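Local coordinates for protein catalase (Corynebacterium glutamicum, PDB 4B7H) that breaks hydrogen peroxide down into water and oxygen at a haem iron, and is captured here with NADPH and the inhibitor nitric oxide bound, at residues A[114-117]-A[118-122]; A[257-260]-A[261-265]. One frame throughout, in Å; residues are numbered along the deposited sequence.

Interaction 1. Residues A[114-117]-A[118-122]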
loop_
_atom_site.group_PDB
_atom_site.type_symbol
_atom_site.label_atom_id
_atom_site.label_comp_id
_atom_site.label_asym_id
_atom_site.label_seq_id
_atom_site.Cartn_x
_atom_site.Cartn_y
_atom_site.Cartn_z
ATOM N N GLN A 114 4.739 2.116 -19.339
ATOM C CA GLN A 114 3.765 3.185 -19.532
ATOM C C GLN A 114 4.045 4.238 -20.590
ATOM O O GLN A 114 3.110 4.825 -21.128
ATOM C CB GLN A 114 3.579 3.922 -18.220
ATOM C CG GLN A 114 2.294 3.609 -17.535
ATOM C CD GLN A 114 1.996 4.631 -16.469
ATOM O OE1 GLN A 114 2.822 4.889 -15.598
ATOM N NE2 GLN A 114 0.826 5.251 -16.553
ATOM N N GLY A 115 5.314 4.521 -20.851
ATOM C CA GLY A 115 5.643 5.630 -21.723
ATOM C C GLY A 115 6.131 5.179 -23.079
ATOM O O GLY A 115 6.521 6.003 -23.911
ATOM N N SER A 116 6.084 3.865 -23.296
ATOM C CA SER A 116 6.737 3.195 -24.436
ATOM C C SER A 116 5.853 3.279 -25.681
ATOM O O SER A 116 4.657 3.539 -25.574
ATOM C CB SER A 116 7.076 1.730 -24.116
ATOM O OG SER A 116 5.917 0.942 -23.950
ATOM N N PRO A 117 6.433 3.069 -26.874
ATOM C CA PRO A 117 5.648 3.276 -28.101
ATOM C C PRO A 117 4.578 2.218 -28.393
ATOM O O PRO A 117 4.799 1.013 -28.211
ATOM C CB PRO A 117 6.714 3.237 -29.208
ATOM C CG PRO A 117 7.996 3.534 -28.513
ATOM C CD PRO A 117 7.861 2.884 -27.173
ATOM N N ASP A 118 3.443 2.683 -28.913
ATOM C CA ASP A 118 2.372 1.803 -29.351
ATOM C C ASP A 118 2.809 0.889 -30.495
ATOM O O ASP A 118 2.221 -0.178 -30.689
ATOM C CB ASP A 118 1.194 2.628 -29.870
ATOM C CG ASP A 118 0.466 3.410 -28.783
ATOM O OD1 ASP A 118 0.586 3.099 -27.577
ATOM O OD2 ASP A 118 -0.270 4.338 -29.159
ATOM N N THR A 119 3.814 1.304 -31.268
ATOM C CA THR A 119 4.156 0.573 -32.493
ATOM C C THR A 119 5.480 -0.195 -32.444
ATOM O O THR A 119 6.049 -0.538 -33.488
ATOM C CB THR A 119 4.092 1.471 -33.759
ATOM O OG1 THR A 119 5.030 2.547 -33.644
ATOM C CG2 THR A 119 2.700 2.053 -33.925
ATOM N N TRP A 120 5.971 -0.483 -31.241
ATOM C CA TRP A 120 6.970 -1.537 -31.111
ATOM C C TRP A 120 6.321 -2.828 -31.619
ATOM O O TRP A 120 5.120 -3.026 -31.432
ATOM C CB TRP A 120 7.369 -1.741 -29.647
ATOM C CG TRP A 120 8.421 -0.815 -29.142
ATOM C CD1 TRP A 120 9.071 0.157 -29.848
ATOM C CD2 TRP A 120 8.957 -0.778 -27.816
ATOM N NE1 TRP A 120 9.978 0.795 -29.041
ATOM C CE2 TRP A 120 9.922 0.247 -27.784
ATOM C CE3 TRP A 120 8.703 -1.504 -26.649
ATOM C CZ2 TRP A 120 10.644 0.562 -26.630
ATOM C CZ3 TRP A 120 9.419 -1.190 -25.499
ATOM C CH2 TRP A 120 10.379 -0.166 -25.500
ATOM N N ARG A 121 7.101 -3.705 -32.255
ATOM C CA ARG A 121 6.595 -5.035 -32.609
ATOM C C ARG A 121 6.172 -5.754 -31.335
ATOM O O ARG A 121 6.947 -5.861 -30.382
ATOM C CB ARG A 121 7.638 -5.875 -33.360
ATOM C CG ARG A 121 7.111 -7.283 -33.712
ATOM C CD ARG A 121 8.101 -8.149 -34.501
ATOM N NE ARG A 121 8.504 -7.448 -35.715
ATOM C CZ ARG A 121 7.775 -7.372 -36.827
ATOM N NH1 ARG A 121 6.622 -8.025 -36.932
ATOM N NH2 ARG A 121 8.223 -6.668 -37.860
ATOM N N ASP A 122 4.933 -6.229 -31.311
ATOM C CA ASP A 122 4.399 -6.873 -30.123
ATOM C C ASP A 122 3.031 -7.425 -30.445
ATOM O O ASP A 122 2.391 -6.999 -31.413
ATOM C CB ASP A 122 4.248 -5.856 -28.983
ATOM C CG ASP A 122 4.536 -6.451 -27.618
ATOM O OD1 ASP A 122 4.654 -7.697 -27.503
ATOM O OD2 ASP A 122 4.647 -5.665 -26.646
#

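Interaction 2. Residues A[257-260]-A[261-265]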
loop_
_atom_site.group_PDB
_atom_site.type_symbol
_atom_site.label_atom_id
_atom_site.label_comp_id
_atom_site.label_asym_id
_atom_site.label_seq_id
_atom_site.Cartn_x
_atom_site.Cartn_y
_atom_site.Cartn_z
ATOM N N GLU A 257 -3.693 8.007 -30.010
ATOM C CA GLU A 257 -4.180 9.220 -30.648
ATOM C C GLU A 257 -5.131 8.888 -31.794
ATOM O O GLU A 257 -6.148 9.562 -31.977
ATOM C CB GLU A 257 -3.002 10.068 -31.133
ATOM C CG GLU A 257 -3.409 11.418 -31.704
ATOM C CD GLU A 257 -2.312 12.463 -31.594
ATOM O OE1 GLU A 257 -1.155 12.105 -31.274
ATOM O OE2 GLU A 257 -2.610 13.651 -31.819
ATOM N N ASP A 258 -4.805 7.855 -32.567
ATOM C CA ASP A 258 -5.678 7.463 -33.669
ATOM C C ASP A 258 -7.084 7.100 -33.198
ATOM O O ASP A 258 -8.075 7.509 -33.812
ATOM C CB ASP A 258 -5.085 6.288 -34.440
ATOM C CG ASP A 258 -6.076 5.673 -35.404
ATOM O OD1 ASP A 258 -6.160 6.149 -36.560
ATOM O OD2 ASP A 258 -6.789 4.723 -35.004
ATOM N N LEU A 259 -7.176 6.323 -32.122
ATOM C CA LEU A 259 -8.491 5.887 -31.657
ATOM C C LEU A 259 -9.295 7.071 -31.100
ATOM O O LEU A 259 -10.496 7.200 -31.393
ATOM C CB LEU A 259 -8.382 4.742 -30.636
ATOM C CG LEU A 259 -9.723 4.216 -30.108
ATOM C CD1 LEU A 259 -10.547 3.582 -31.227
ATOM C CD2 LEU A 259 -9.509 3.232 -28.975
ATOM N N TYR A 260 -8.634 7.938 -30.328
ATOM C CA TYR A 260 -9.274 9.136 -29.790
ATOM C C TYR A 260 -9.831 9.985 -30.931
ATOM O O TYR A 260 -10.991 10.399 -30.908
ATOM C CB TYR A 260 -8.281 9.959 -28.945
ATOM C CG TYR A 260 -8.724 11.408 -28.735
ATOM C CD1 TYR A 260 -9.670 11.729 -27.777
ATOM C CD2 TYR A 260 -8.202 12.442 -29.509
ATOM C CE1 TYR A 260 -10.092 13.044 -27.572
ATOM C CE2 TYR A 260 -8.615 13.754 -29.329
ATOM C CZ TYR A 260 -9.560 14.050 -28.355
ATOM O OH TYR A 260 -9.971 15.352 -28.171
ATOM N N ASN A 261 -8.987 10.251 -31.919
ATOM C CA ASN A 261 -9.378 11.086 -33.048
ATOM C C ASN A 261 -10.509 10.468 -33.870
ATOM O O ASN A 261 -11.436 11.168 -34.275
ATOM C CB ASN A 261 -8.174 11.370 -33.950
ATOM C CG ASN A 261 -7.222 12.398 -33.363
ATOM O OD1 ASN A 261 -7.608 13.225 -32.543
ATOM N ND2 ASN A 261 -5.971 12.362 -33.806
ATOM N N ALA A 262 -10.444 9.158 -34.107
ATOM C CA ALA A 262 -11.473 8.484 -34.898
ATOM C C ALA A 262 -12.834 8.663 -34.242
ATOM O O ALA A 262 -13.827 9.012 -34.893
ATOM C CB ALA A 262 -11.154 7.010 -35.051
ATOM N N ILE A 263 -12.885 8.447 -32.938
ATOM C CA ILE A 263 -14.154 8.555 -32.235
ATOM C C ILE A 263 -14.632 10.008 -32.147
ATOM O O ILE A 263 -15.823 10.280 -32.323
ATOM C CB ILE A 263 -14.093 7.871 -30.857
ATOM C CG1 ILE A 263 -13.922 6.367 -31.062
ATOM C CG2 ILE A 263 -15.352 8.164 -30.038
ATOM C CD1 ILE A 263 -13.699 5.611 -29.795
ATOM N N GLU A 264 -13.705 10.938 -31.912
ATOM C CA GLU A 264 -14.055 12.359 -31.867
ATOM C C GLU A 264 -14.637 12.835 -33.199
ATOM O O GLU A 264 -15.521 13.703 -33.233
ATOM C CB GLU A 264 -12.827 13.204 -31.508
ATOM C CG GLU A 264 -12.428 13.146 -30.047
ATOM C CD GLU A 264 -13.521 13.657 -29.119
ATOM O OE1 GLU A 264 -13.981 14.800 -29.327
ATOM O OE2 GLU A 264 -13.926 12.912 -28.187
ATOM N N ASN A 265 -14.151 12.248 -34.290
ATOM C CA ASN A 265 -14.566 12.642 -35.632
ATOM C C ASN A 265 -15.792 11.884 -36.126
ATOM O O ASN A 265 -16.257 12.106 -37.239
ATOM C CB ASN A 265 -13.412 12.465 -36.627
ATOM C CG ASN A 265 -12.240 13.376 -36.331
ATOM O OD1 ASN A 265 -12.393 14.422 -35.700
ATOM N ND2 ASN A 265 -11.055 12.981 -36.789
#

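Interaction 1. Residues A[114-117]-A[118-122]
Pro117 and Trp120 are the first and last residues of a type I beta turn, with Asp118 and Thr119 at the corner, and the turn brings the CA atoms of Pro117 and Trp120 to 5.8 Å from each other. It lies in the long loop between strands 100-108 and 125-132 of the catalase beta-barrel domain. Pro117 O and Trp120 N are 3.6 Å apart and do not form the classical turn bond, so the turn is a good illustration of how side chains can meet across a corner without that bond. The prolyl ring lies over one face of the indole. Its CD, a methylene next to the imide nitrogen and therefore probably polarised, makes a CH-pi contact 3.6 Å from the centroid of the Trp120 five-membered ring, 22° off the normal. CG leans toward the nitrogen side of the same ring, 3.4 Å from Trp120 NE1. Ser116 extends the contact over the six-membered ring, with CB 4.2 Å from its centroid and on the same face as the proline. The indole takes this position because chi2 of Trp120 is -2°: the CA-CB bond lies almost in the ring plane, with CD1 turned back beside CA, and the broad face is offered to the preceding residues. The polar groups of the turn look elsewhere. Asp118 OD1 forms a salt bridge with Lys72, which also donates to Ser116 O, while Thr119 OG1 is bonded to Ala244 O on helix 241-250. The hydroxyl of Ser116 is likewise engaged, with Glu113 O, so it is the methylene rather than the oxygen that the serine gives to the aromatic face: Ser116 CB sits 4.0 Å from Trp120 CZ3.

Interaction 2. Residues A[257-260]-A[261-265]
The phenol ring of Tyr260 carries Glu264 CG over one face, 3.3 Å above the plane and displaced toward the rim, while the amide oxygen of Asn261 approaches obliquely, 3.2 Å from Tyr260 CD2. Both are neighbours along one alpha-helix, residues 254-264, and the i to i+4 pairing of Tyr260 with Glu264 is a worked case of a CH-pi contact between successive turns. In Glu264 chi1 (-75°) swings CG back beside its own backbone N and over the ring; the bend at chi2 then turns the carboxylate, which ends up 15° from parallel to the phenol. At its far end the phenol hydroxyl is hydrogen-bonded to Lys167 of the second subunit, so the ring is held between its own helix and the subunit interface. Glu257 and Asn261 run alongside each other in the same direction, with carboxylate and amide planes 55° apart and Glu257 CG 3.4 Å from Asn261 ND2. The polar end of Glu257 is taken by Asn251, and that of Asp258 by a salt bridge with Arg204. Beneath these groups the backbone follows the regular alpha-helical pattern, for example Asn261 N to Glu257 O at 2.9 Å. The buried side of the helix is apolar: Leu259 and Ile263 rest on strand 73-82, touching His74 and Ala76, and their branch ends meet at CD1 of Leu259 and CD1 of Ile263, 4.0 Å apart.

How the interactions relate
Interaction 1 precedes interaction 2 along the chain, and their centres lie 18 Å apart, with nearest atoms about 5 Å from each other and not in touch. Asp118 of the turn nevertheless links the two, because its OD2 accepts a hydrogen bond from the backbone N of Arg256, just before residues 257-260. The side chain of Asp118 is about 12 Å from a bound haem and that of Leu259 about 11 Å from a bound haem, so these two side chains stand back from the cofactor. Lys72, the partner of Asp118, follows His70 of the nitric oxide pocket by two residues. Both interactions reach the second subunit, through Gln114 in one and Glu257 and Tyr260 in the other.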